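Local structure of intergenic-region protein (Escherichia coli CFT073, 2WJ9) at residues B[54-59]-B[92-97]; B[46-51]-B[96-101]; B[62-67]-B[154-159]; B[75-80]-B[137-142]. The protein probably counteracts host restriction of incoming DNA, as a member of the antirestriction protein family. All coordinates share one frame; numbering follows the deposited sequence.

Contact 1 (B[54-59]-B[92-97])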
# COMPACT_ATOMS: atom_id res chain seq x y z
N GLU B 54 -13.69 2.87 25.29
CA GLU B 54 -12.74 2.25 26.22
C GLU B 54 -11.30 2.30 25.70
O GLU B 54 -10.36 2.57 26.46
CB GLU B 54 -13.11 0.78 26.46
CG GLU B 54 -14.55 0.52 26.92
CD GLU B 54 -15.09 -0.85 26.50
OE1 GLU B 54 -15.06 -1.16 25.29
OE2 GLU B 54 -15.56 -1.60 27.38
N GLN B 55 -11.13 2.04 24.41
CA GLN B 55 -9.81 1.91 23.77
C GLN B 55 -9.33 3.15 23.04
O GLN B 55 -8.26 3.14 22.44
CB GLN B 55 -9.83 0.74 22.78
CG GLN B 55 -10.25 -0.58 23.38
CD GLN B 55 -10.36 -1.68 22.33
OE1 GLN B 55 -10.15 -1.45 21.14
NE2 GLN B 55 -10.69 -2.89 22.78
N ARG B 56 -10.12 4.22 23.08
CA ARG B 56 -9.79 5.45 22.34
C ARG B 56 -8.40 5.97 22.68
O ARG B 56 -7.61 6.29 21.79
CB ARG B 56 -10.80 6.56 22.63
CG ARG B 56 -12.05 6.49 21.81
CD ARG B 56 -12.81 7.82 21.85
NE ARG B 56 -12.12 8.87 21.10
CZ ARG B 56 -12.58 9.49 20.02
NH1 ARG B 56 -13.78 9.21 19.52
NH2 ARG B 56 -11.83 10.43 19.43
N ILE B 57 -8.11 6.05 23.97
CA ILE B 57 -6.88 6.70 24.42
C ILE B 57 -5.60 5.95 23.99
O ILE B 57 -4.54 6.56 23.84
CB ILE B 57 -6.89 6.95 25.94
CG1 ILE B 57 -5.72 7.86 26.35
CG2 ILE B 57 -6.87 5.63 26.71
CD1 ILE B 57 -5.55 9.09 25.46
N SER B 58 -5.72 4.64 23.76
CA SER B 58 -4.58 3.82 23.31
C SER B 58 -4.37 3.77 21.78
O SER B 58 -3.36 3.24 21.31
CB SER B 58 -4.74 2.40 23.85
OG SER B 58 -4.68 2.39 25.26
N PHE B 59 -5.29 4.35 21.03
CA PHE B 59 -5.32 4.24 19.56
C PHE B 59 -4.02 4.65 18.86
O PHE B 59 -3.45 3.88 18.09
CB PHE B 59 -6.50 5.05 19.01
CG PHE B 59 -6.61 5.08 17.51
CD1 PHE B 59 -7.20 4.03 16.81
CD2 PHE B 59 -6.16 6.18 16.79
CE1 PHE B 59 -7.31 4.07 15.42
CE2 PHE B 59 -6.27 6.23 15.41
CZ PHE B 59 -6.84 5.19 14.72
N ILE B 92 -18.32 15.78 14.77
CA ILE B 92 -17.79 15.01 15.90
C ILE B 92 -16.96 13.88 15.31
O ILE B 92 -17.48 13.08 14.54
CB ILE B 92 -18.95 14.41 16.75
CG1 ILE B 92 -19.90 15.51 17.25
CG2 ILE B 92 -18.40 13.61 17.94
CD1 ILE B 92 -19.26 16.52 18.18
N TRP B 93 -15.68 13.82 15.66
CA TRP B 93 -14.72 12.91 15.02
C TRP B 93 -14.49 11.62 15.81
O TRP B 93 -14.25 11.65 17.02
CB TRP B 93 -13.40 13.64 14.77
CG TRP B 93 -13.54 14.68 13.70
CD1 TRP B 93 -14.35 15.78 13.74
CD2 TRP B 93 -12.89 14.70 12.42
NE1 TRP B 93 -14.24 16.48 12.56
CE2 TRP B 93 -13.35 15.85 11.74
CE3 TRP B 93 -11.96 13.87 11.78
CZ2 TRP B 93 -12.91 16.19 10.46
CZ3 TRP B 93 -11.52 14.21 10.50
CH2 TRP B 93 -12.00 15.36 9.86
N ASN B 94 -14.58 10.50 15.11
CA ASN B 94 -14.37 9.17 15.69
C ASN B 94 -13.09 8.52 15.15
O ASN B 94 -12.55 8.95 14.13
CB ASN B 94 -15.55 8.24 15.37
CG ASN B 94 -16.88 8.81 15.81
OD1 ASN B 94 -17.85 8.80 15.05
ND2 ASN B 94 -16.95 9.29 17.04
N LEU B 95 -12.64 7.48 15.84
CA LEU B 95 -11.47 6.71 15.43
C LEU B 95 -11.90 5.35 14.88
O LEU B 95 -12.83 4.73 15.40
CB LEU B 95 -10.50 6.55 16.61
CG LEU B 95 -10.10 7.83 17.35
CD1 LEU B 95 -9.07 7.53 18.45
CD2 LEU B 95 -9.56 8.90 16.40
N TYR B 96 -11.22 4.91 13.82
CA TYR B 96 -11.57 3.68 13.09
C TYR B 96 -10.34 2.81 12.77
O TYR B 96 -9.26 3.31 12.47
CB TYR B 96 -12.28 4.02 11.77
CG TYR B 96 -13.61 4.72 11.96
CD1 TYR B 96 -14.78 3.99 12.16
CD2 TYR B 96 -13.69 6.11 11.96
CE1 TYR B 96 -16.00 4.63 12.34
CE2 TYR B 96 -14.91 6.76 12.13
CZ TYR B 96 -16.06 6.01 12.34
OH TYR B 96 -17.27 6.66 12.53
N THR B 97 -10.54 1.49 12.82
CA THR B 97 -9.56 0.50 12.33
C THR B 97 -10.07 -0.15 11.04
O THR B 97 -11.28 -0.24 10.81
CB THR B 97 -9.25 -0.60 13.39
OG1 THR B 97 -10.44 -1.35 13.72
CG2 THR B 97 -8.67 0.03 14.65

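Contact 2 (B[46-51]-B[96-101])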
# COMPACT_ATOMS: atom_id res chain seq x y z
N LEU B 46 -12.74 -4.49 2.06
CA LEU B 46 -12.24 -3.70 3.19
C LEU B 46 -13.40 -3.10 3.99
O LEU B 46 -14.42 -2.66 3.43
CB LEU B 46 -11.25 -2.64 2.70
CG LEU B 46 -10.03 -3.20 1.96
CD1 LEU B 46 -9.18 -2.09 1.36
CD2 LEU B 46 -9.16 -4.10 2.85
N VAL B 47 -13.24 -3.10 5.32
CA VAL B 47 -14.28 -2.66 6.24
C VAL B 47 -13.65 -1.86 7.37
O VAL B 47 -12.63 -2.26 7.93
CB VAL B 47 -15.05 -3.87 6.83
CG1 VAL B 47 -16.03 -3.42 7.92
CG2 VAL B 47 -15.78 -4.63 5.73
N ALA B 48 -14.27 -0.71 7.68
CA ALA B 48 -13.87 0.14 8.81
C ALA B 48 -14.74 -0.16 10.03
O ALA B 48 -15.97 -0.30 9.91
CB ALA B 48 -13.99 1.60 8.43
N THR B 49 -14.13 -0.25 11.21
CA THR B 49 -14.86 -0.53 12.46
C THR B 49 -14.51 0.53 13.50
O THR B 49 -13.33 0.85 13.69
CB THR B 49 -14.53 -1.94 13.01
OG1 THR B 49 -14.92 -2.93 12.06
CG2 THR B 49 -15.24 -2.19 14.33
N ILE B 50 -15.52 1.10 14.14
CA ILE B 50 -15.30 2.17 15.11
C ILE B 50 -14.51 1.63 16.31
O ILE B 50 -14.65 0.46 16.69
CB ILE B 50 -16.63 2.86 15.54
CG1 ILE B 50 -16.34 4.17 16.28
CG2 ILE B 50 -17.48 1.94 16.40
CD1 ILE B 50 -17.59 5.04 16.46
N VAL B 51 -13.63 2.48 16.86
CA VAL B 51 -12.85 2.13 18.05
C VAL B 51 -13.72 2.40 19.29
O VAL B 51 -14.26 3.48 19.43
CB VAL B 51 -11.54 2.96 18.13
CG1 VAL B 51 -10.77 2.63 19.40
CG2 VAL B 51 -10.67 2.71 16.89
N TYR B 96 -11.22 4.91 13.82
CA TYR B 96 -11.57 3.68 13.09
C TYR B 96 -10.34 2.81 12.77
O TYR B 96 -9.26 3.31 12.47
CB TYR B 96 -12.28 4.02 11.77
CG TYR B 96 -13.61 4.72 11.96
CD1 TYR B 96 -14.78 3.99 12.16
CD2 TYR B 96 -13.69 6.11 11.96
CE1 TYR B 96 -16.00 4.63 12.34
CE2 TYR B 96 -14.91 6.76 12.13
CZ TYR B 96 -16.06 6.01 12.34
OH TYR B 96 -17.27 6.66 12.53
N THR B 97 -10.54 1.49 12.82
CA THR B 97 -9.56 0.50 12.33
C THR B 97 -10.07 -0.15 11.04
O THR B 97 -11.28 -0.24 10.81
CB THR B 97 -9.25 -0.60 13.39
OG1 THR B 97 -10.44 -1.35 13.72
CG2 THR B 97 -8.67 0.03 14.65
N LEU B 98 -9.13 -0.61 10.20
CA LEU B 98 -9.43 -1.30 8.94
C LEU B 98 -8.95 -2.75 9.05
O LEU B 98 -7.98 -3.03 9.74
CB LEU B 98 -8.74 -0.58 7.75
CG LEU B 98 -9.31 0.78 7.28
CD1 LEU B 98 -8.28 1.54 6.46
CD2 LEU B 98 -10.61 0.62 6.49
N ASN B 99 -9.63 -3.67 8.35
CA ASN B 99 -9.28 -5.11 8.40
C ASN B 99 -8.05 -5.51 7.56
O ASN B 99 -7.75 -6.72 7.43
CB ASN B 99 -10.49 -5.98 8.05
CG ASN B 99 -11.04 -5.70 6.66
OD1 ASN B 99 -10.81 -4.64 6.09
ND2 ASN B 99 -11.78 -6.66 6.11
N ASN B 100 -7.39 -4.52 6.95
CA ASN B 100 -6.08 -4.73 6.33
C ASN B 100 -4.91 -4.20 7.19
O ASN B 100 -3.77 -4.18 6.74
CB ASN B 100 -6.03 -4.10 4.93
CG ASN B 100 -6.19 -2.58 4.95
OD1 ASN B 100 -6.44 -1.97 6.00
ND2 ASN B 100 -6.04 -1.97 3.78
N GLY B 101 -5.22 -3.79 8.42
CA GLY B 101 -4.25 -3.21 9.35
C GLY B 101 -4.19 -1.69 9.38
O GLY B 101 -3.47 -1.11 10.18
O HOH W 1 -11.99 -1.05 15.92

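Contact 3 (B[62-67]-B[154-159])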
# COMPACT_ATOMS: atom_id res chain seq x y z
N GLN B 62 -0.81 2.60 19.88
CA GLN B 62 -1.04 1.20 19.49
C GLN B 62 -0.82 0.97 17.99
O GLN B 62 -0.19 -0.02 17.60
CB GLN B 62 -2.44 0.73 19.92
CG GLN B 62 -2.83 -0.67 19.49
CD GLN B 62 -4.10 -1.18 20.19
OE1 GLN B 62 -4.35 -0.87 21.36
NE2 GLN B 62 -4.90 -1.96 19.47
N HIS B 63 -1.33 1.88 17.17
CA HIS B 63 -1.29 1.73 15.70
C HIS B 63 -0.19 2.54 14.99
O HIS B 63 0.17 2.21 13.85
CB HIS B 63 -2.66 2.07 15.08
CG HIS B 63 -3.76 1.14 15.50
ND1 HIS B 63 -4.00 -0.06 14.87
CD2 HIS B 63 -4.67 1.23 16.50
CE1 HIS B 63 -5.02 -0.67 15.46
NE2 HIS B 63 -5.44 0.10 16.46
N PHE B 64 0.34 3.56 15.66
CA PHE B 64 1.28 4.50 15.02
C PHE B 64 2.58 4.73 15.82
O PHE B 64 3.43 5.51 15.40
CB PHE B 64 0.59 5.86 14.76
CG PHE B 64 -0.60 5.79 13.82
CD1 PHE B 64 -0.46 6.10 12.47
CD2 PHE B 64 -1.86 5.43 14.29
CE1 PHE B 64 -1.55 6.05 11.60
CE2 PHE B 64 -2.95 5.36 13.43
CZ PHE B 64 -2.80 5.67 12.09
N GLY B 65 2.76 4.02 16.94
CA GLY B 65 3.85 4.30 17.88
C GLY B 65 5.29 4.11 17.40
O GLY B 65 6.24 4.51 18.09
N LEU B 66 5.47 3.47 16.24
CA LEU B 66 6.80 3.29 15.65
C LEU B 66 7.22 4.49 14.79
O LEU B 66 8.38 4.57 14.37
CB LEU B 66 6.84 2.02 14.79
CG LEU B 66 6.65 0.68 15.52
CD1 LEU B 66 6.57 -0.46 14.50
CD2 LEU B 66 7.75 0.44 16.53
N ILE B 67 6.30 5.42 14.55
CA ILE B 67 6.51 6.52 13.61
C ILE B 67 6.91 7.80 14.36
O ILE B 67 6.25 8.17 15.33
CB ILE B 67 5.22 6.79 12.78
CG1 ILE B 67 4.84 5.54 11.96
CG2 ILE B 67 5.40 8.03 11.88
CD1 ILE B 67 3.38 5.54 11.47
N TYR B 154 8.89 3.85 6.84
CA TYR B 154 8.06 2.97 6.01
C TYR B 154 6.75 2.55 6.69
O TYR B 154 5.77 2.22 6.02
CB TYR B 154 8.85 1.73 5.55
CG TYR B 154 9.89 2.02 4.49
CD1 TYR B 154 9.56 2.04 3.14
CD2 TYR B 154 11.21 2.28 4.84
CE1 TYR B 154 10.51 2.32 2.16
CE2 TYR B 154 12.18 2.55 3.86
CZ TYR B 154 11.82 2.57 2.53
OH TYR B 154 12.78 2.83 1.56
N ALA B 155 6.73 2.55 8.02
CA ALA B 155 5.48 2.29 8.74
C ALA B 155 4.40 3.34 8.40
O ALA B 155 3.22 3.01 8.33
CB ALA B 155 5.72 2.24 10.25
N MET B 156 4.80 4.59 8.17
CA MET B 156 3.84 5.65 7.79
C MET B 156 3.36 5.42 6.35
O MET B 156 2.15 5.56 6.06
CB MET B 156 4.47 7.04 7.95
CG MET B 156 3.50 8.22 7.73
SD MET B 156 2.37 8.66 9.07
CE MET B 156 1.06 7.44 8.93
N THR B 157 4.29 5.06 5.47
CA THR B 157 3.99 4.66 4.08
C THR B 157 2.95 3.54 4.02
O THR B 157 2.00 3.58 3.22
CB THR B 157 5.27 4.20 3.31
OG1 THR B 157 6.40 5.02 3.66
CG2 THR B 157 5.06 4.25 1.79
N VAL B 158 3.11 2.52 4.86
CA VAL B 158 2.14 1.43 4.89
C VAL B 158 0.73 1.89 5.31
O VAL B 158 -0.24 1.48 4.69
CB VAL B 158 2.65 0.27 5.76
CG1 VAL B 158 1.53 -0.74 6.02
CG2 VAL B 158 3.87 -0.38 5.09
N HIS B 159 0.63 2.74 6.33
CA HIS B 159 -0.65 3.37 6.68
C HIS B 159 -1.28 4.11 5.48
O HIS B 159 -2.49 4.01 5.24
CB HIS B 159 -0.51 4.31 7.89
CG HIS B 159 -0.73 3.63 9.21
ND1 HIS B 159 -1.92 3.02 9.54
CD2 HIS B 159 0.09 3.47 10.28
CE1 HIS B 159 -1.82 2.50 10.75
NE2 HIS B 159 -0.61 2.76 11.23

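Contact 4 (B[75-80]-B[137-142]). With SO4 (sulfate ion), chain H.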
# COMPACT_ATOMS: atom_id res chain seq x y z
N PRO B 75 -3.57 16.33 15.59
CA PRO B 75 -3.47 17.75 15.20
C PRO B 75 -3.17 18.02 13.71
O PRO B 75 -3.70 18.99 13.14
CB PRO B 75 -2.30 18.25 16.06
CG PRO B 75 -2.32 17.40 17.24
CD PRO B 75 -2.79 16.05 16.81
N ARG B 76 -2.32 17.21 13.09
CA ARG B 76 -2.00 17.40 11.66
C ARG B 76 -3.20 17.12 10.74
O ARG B 76 -3.40 17.83 9.75
CB ARG B 76 -0.79 16.56 11.25
CG ARG B 76 0.54 17.11 11.77
CD ARG B 76 1.73 16.21 11.40
NE ARG B 76 2.87 16.46 12.26
CZ ARG B 76 3.67 17.53 12.20
NH1 ARG B 76 3.45 18.50 11.31
NH2 ARG B 76 4.68 17.63 13.05
N VAL B 77 -3.99 16.10 11.08
CA VAL B 77 -5.23 15.79 10.33
C VAL B 77 -6.20 16.97 10.40
O VAL B 77 -6.74 17.42 9.38
CB VAL B 77 -5.93 14.51 10.84
CG1 VAL B 77 -7.26 14.32 10.11
CG2 VAL B 77 -5.04 13.27 10.63
N PHE B 78 -6.43 17.49 11.61
CA PHE B 78 -7.30 18.66 11.78
C PHE B 78 -6.75 19.88 11.01
O PHE B 78 -7.51 20.67 10.46
CB PHE B 78 -7.50 19.00 13.27
CG PHE B 78 -8.43 18.05 14.00
CD1 PHE B 78 -9.67 17.70 13.47
CD2 PHE B 78 -8.08 17.54 15.25
CE1 PHE B 78 -10.53 16.85 14.17
CE2 PHE B 78 -8.93 16.68 15.95
CZ PHE B 78 -10.15 16.33 15.41
N GLY B 79 -5.42 20.01 10.98
CA GLY B 79 -4.76 21.07 10.21
C GLY B 79 -5.07 20.95 8.73
O GLY B 79 -5.45 21.93 8.10
N TRP B 80 -4.92 19.75 8.17
CA TRP B 80 -5.29 19.54 6.76
C TRP B 80 -6.78 19.81 6.51
O TRP B 80 -7.15 20.41 5.51
CB TRP B 80 -4.89 18.13 6.27
CG TRP B 80 -3.45 18.04 5.89
CD1 TRP B 80 -2.46 17.41 6.58
CD2 TRP B 80 -2.82 18.62 4.73
NE1 TRP B 80 -1.25 17.55 5.92
CE2 TRP B 80 -1.45 18.29 4.78
CE3 TRP B 80 -3.30 19.37 3.65
CZ2 TRP B 80 -0.55 18.68 3.80
CZ3 TRP B 80 -2.39 19.78 2.67
CH2 TRP B 80 -1.03 19.43 2.75
N ILE B 137 -11.45 10.92 5.47
CA ILE B 137 -10.56 9.98 4.76
C ILE B 137 -9.52 10.77 3.94
O ILE B 137 -8.32 10.51 4.03
CB ILE B 137 -11.35 8.99 3.88
CG1 ILE B 137 -12.18 8.03 4.76
CG2 ILE B 137 -10.41 8.23 2.97
CD1 ILE B 137 -13.19 7.18 4.00
N ALA B 138 -9.99 11.77 3.20
CA ALA B 138 -9.14 12.66 2.40
C ALA B 138 -8.08 13.38 3.24
O ALA B 138 -6.90 13.39 2.88
CB ALA B 138 -9.99 13.66 1.63
N ALA B 139 -8.49 13.97 4.36
CA ALA B 139 -7.54 14.65 5.26
C ALA B 139 -6.46 13.70 5.81
O ALA B 139 -5.28 14.06 5.91
CB ALA B 139 -8.28 15.35 6.39
N CYS B 140 -6.87 12.49 6.18
CA CYS B 140 -5.91 11.49 6.67
C CYS B 140 -4.92 11.03 5.59
O CYS B 140 -3.72 10.85 5.86
CB CYS B 140 -6.65 10.29 7.27
SG CYS B 140 -7.55 10.63 8.83
N LEU B 141 -5.40 10.82 4.37
CA LEU B 141 -4.50 10.48 3.26
C LEU B 141 -3.40 11.52 3.05
O LEU B 141 -2.23 11.16 2.90
CB LEU B 141 -5.28 10.26 1.96
CG LEU B 141 -6.12 8.97 1.94
CD1 LEU B 141 -7.10 8.97 0.76
CD2 LEU B 141 -5.21 7.71 1.92
N MET B 142 -3.78 12.80 3.03
CA MET B 142 -2.83 13.90 2.86
C MET B 142 -1.82 13.93 4.00
O MET B 142 -0.62 14.13 3.79
CB MET B 142 -3.58 15.24 2.81
CG MET B 142 -4.55 15.37 1.64
SD MET B 142 -3.73 15.37 0.04
CE MET B 142 -3.04 17.03 -0.03
S SO4 H . 1.95 20.21 8.44
O1 SO4 H . 1.63 20.05 7.01
O2 SO4 H . 1.31 21.42 8.94
O3 SO4 H . 1.42 19.00 9.09
O4 SO4 H . 3.40 20.35 8.60

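Contact 1 (B[54-59]-B[92-97])
Arg56 reaches strand 93-98 with the outer end of its side chain. The chain bends at chi3 (71°), which turns the guanidinium against Leu95: Leu95 CG stands 3.7 Å above the guanidinium plane, offset toward the rim. At the edge of the same group, close to its plane, lies the carbonyl oxygen of Trp93, with Arg56 NH1 and Trp93 O 3.5 Å apart. The pair is long for a hydrogen bond and is at most a weak, probably electrostatic, approach. Within its own segment the carbonyl Arg56 O accepts from Phe59 N at 3.1 Å, where the loop winds into helix 59-64.

Phe59, the next residue to touch the strand, has CG anti to its backbone N (chi1 177°), and its ring comes to lie with one face against Leu95. Leu95 CB sits over the centre of the ring, 4.1 Å from the Phe59 centroid and only 6° off the normal, a well-formed CH-pi contact. The leucine's CD1 methyl packs 3.6 Å from Phe59 CG. The ring edge faces the strand further on: Phe59 CE1 is 3.6 Å from Tyr96 O, while Thr97 CG2 is also near the ring plane.

Leu95 is thus held between a charged group and an aromatic ring, while its backbone bonds to Val51. The chemistry is therefore mainly apolar and dispersive, with one weak polar approach at the partly exposed end. The start of helix 59-64 meets the sheet mainly through side-chain packing, while the backbone of strand 93-98 bonds to strand 103-107 and to residues of and just after strand 48-50.

Contact 2 (B[46-51]-B[96-101])
Thr97 O is gripped from the neighbouring strand by two groups. Thr49 N donates to it at 2.9 Å, nearly along the C=O axis (161° at the oxygen), and Ala48 CA adds a C-H...O contact to Thr97 O at 3.3 Å. The return bond, Thr97 N to Thr49 O, is 3.0 Å long. Together they define Thr49 and Thr97 as an antiparallel hydrogen-bonded pair, flanked by the non-hydrogen-bonded pairs Ala48-Leu98 and Ile50-Tyr96, and the short strand axes run 148° apart in direction.

Past the strand end a side chain takes over. Asn99, its CG placed between backbone N and carbonyl carbon (chi1 60°), presents OD1 to Val47 N at 3.0 Å; the donor stands well above the amide's carbonyl plane, so no lone pair points at it. The backbone bond from Asn99 N to Val47 O is weak. Asn99 is the second residue (i+1) of a type I turn from Leu98 to Gly101, and the bond from its side chain ties that turn to the residue just before strand 48-50. At the other end a water bridges Thr97 OG1, 2.7 Å away, and Ile50 O.

On the face carrying Ala48, Ile50, Tyr96 and Leu98, Ile50 CB lies 3.7 Å from Tyr96 CE1, and Ala48 CB meets Leu98 CD2 at 4.0 Å. Thr97 points to the other face, where its CG2 meets CG2 of Val51, just past the strand.

Within this chain strand 48-50 is an outermost strand of the three-stranded antiparallel sheet, with 93-98 in the middle and 103-107 beyond it. Tyr166 of helix 154-168 packs on Leu46, Ala48 and Leu98, and helix 59-64 supplies Phe59 to Val51 and His63 to Thr97.

Contact 3 (B[62-67]-B[154-159])
Helix 59-64 runs into a type I turn from Phe64 to Ile67, and this turn brings Ile67 to the flank of helix 154-168, with Ile67 CA and Met156 CA 6.5 Å apart. His159 reaches back from the helix: its NE2 donates to His63 O at 2.8 Å with a nearly straight N-H...O angle of 170°. The oxygen lies in the imidazole plane, whereas the donor stands well above the carbonyl plane of His63. This bond fixes a proton on NE2 and limits the rotation of the ring, which stacks on Phe64 in an offset arrangement, centroids 3.9 Å apart and planes at 15°. Phe64 CE1 hangs over the middle of the imidazole.

Both segments also reach the second subunit: Leu66 of the turn and Ala155 of the helix pack on its Tyr154, and Thr157 OG1 is hydrogen-bonded to Ala36 O of that subunit.

Next to Phe64, Ile67 fits crosswise against Met156. Ile67 CD1 lies 3.7 Å from Met156 CA, and Ile67 CG1 is 3.8 Å from Ala155 CB. The methionine, bent at chi2 and chi3, curls its methyl to the edge of the Phe64 ring, Met156 CE and Phe64 CE1 being 4.0 Å apart.

Contact 4 (B[75-80]-B[137-142])
Helix 73-84 crosses helix 132-151 inside the helical part of the fold, and Val77 and Trp80 of the first meet Ala139, Cys140 and Met142 of the second. The axes of the two short segments approach to 8.4 Å with N-to-C directions 116° apart. The small side chain of Ala139 is consistent with this closeness: Ala139 CA lies 5.6 Å from Trp80 CA, the nearest such pair. Val77 CG1, anti to its backbone N, touches both Ala139 CB at 4.0 Å and Cys140 SG at 3.9 Å.

Trp80 supplies the broad surface of this helix-helix packing. Met142 CB sits over one face of the indole, 4.1 Å from the centroid of the five-membered ring and 16° off its normal, a CH-pi contact. Met142 occupies two conformations, so the placing of its outer atoms is doubtful; in the one described, the bent chain turns back to bring CE 3.9 Å from Trp80 CZ3, and the sulfur lies above the six-membered ring at a distance, as in a Met-aromatic contact.

At the rim of the crossing, a sulfate ion, probably from the crystallisation liquor, accepts a hydrogen bond from Arg76 NH1 to its O3 at 3.0 Å, and Arg83 NH2 binds the same ion. Arg76 NE is hydrogen-bonded to Thr72 OG1, while Arg83 makes a cation-pi contact with Trp80. Elsewhere on helix 132-151, Leu141 packs on helices 154-168 and 173-180.

From the N terminus the chain opens contact 2 at 46-51, contact 1 at 54-59, contact 3 at 62-67 and contact 4 at 75-80. The first two loops to close do so on strand 93-98 and the turn that follows it: contact 1 at 92-97 and contact 2 at 96-101, sharing Tyr96 and Thr97. Contact 4 closes next at 137-142, within the span that contact 3 completes at 154-159. Each of contacts 1 and 2 crosses both 3 and 4 along the chain. Spatially, a probable hydrogen bond from Val51 N to Leu95 O joins contacts 1 and 2, Thr97 against His63 joins them to contact 3, and Trp93 against Phe78 links contact 1 with contact 4, binding sheet and helices together.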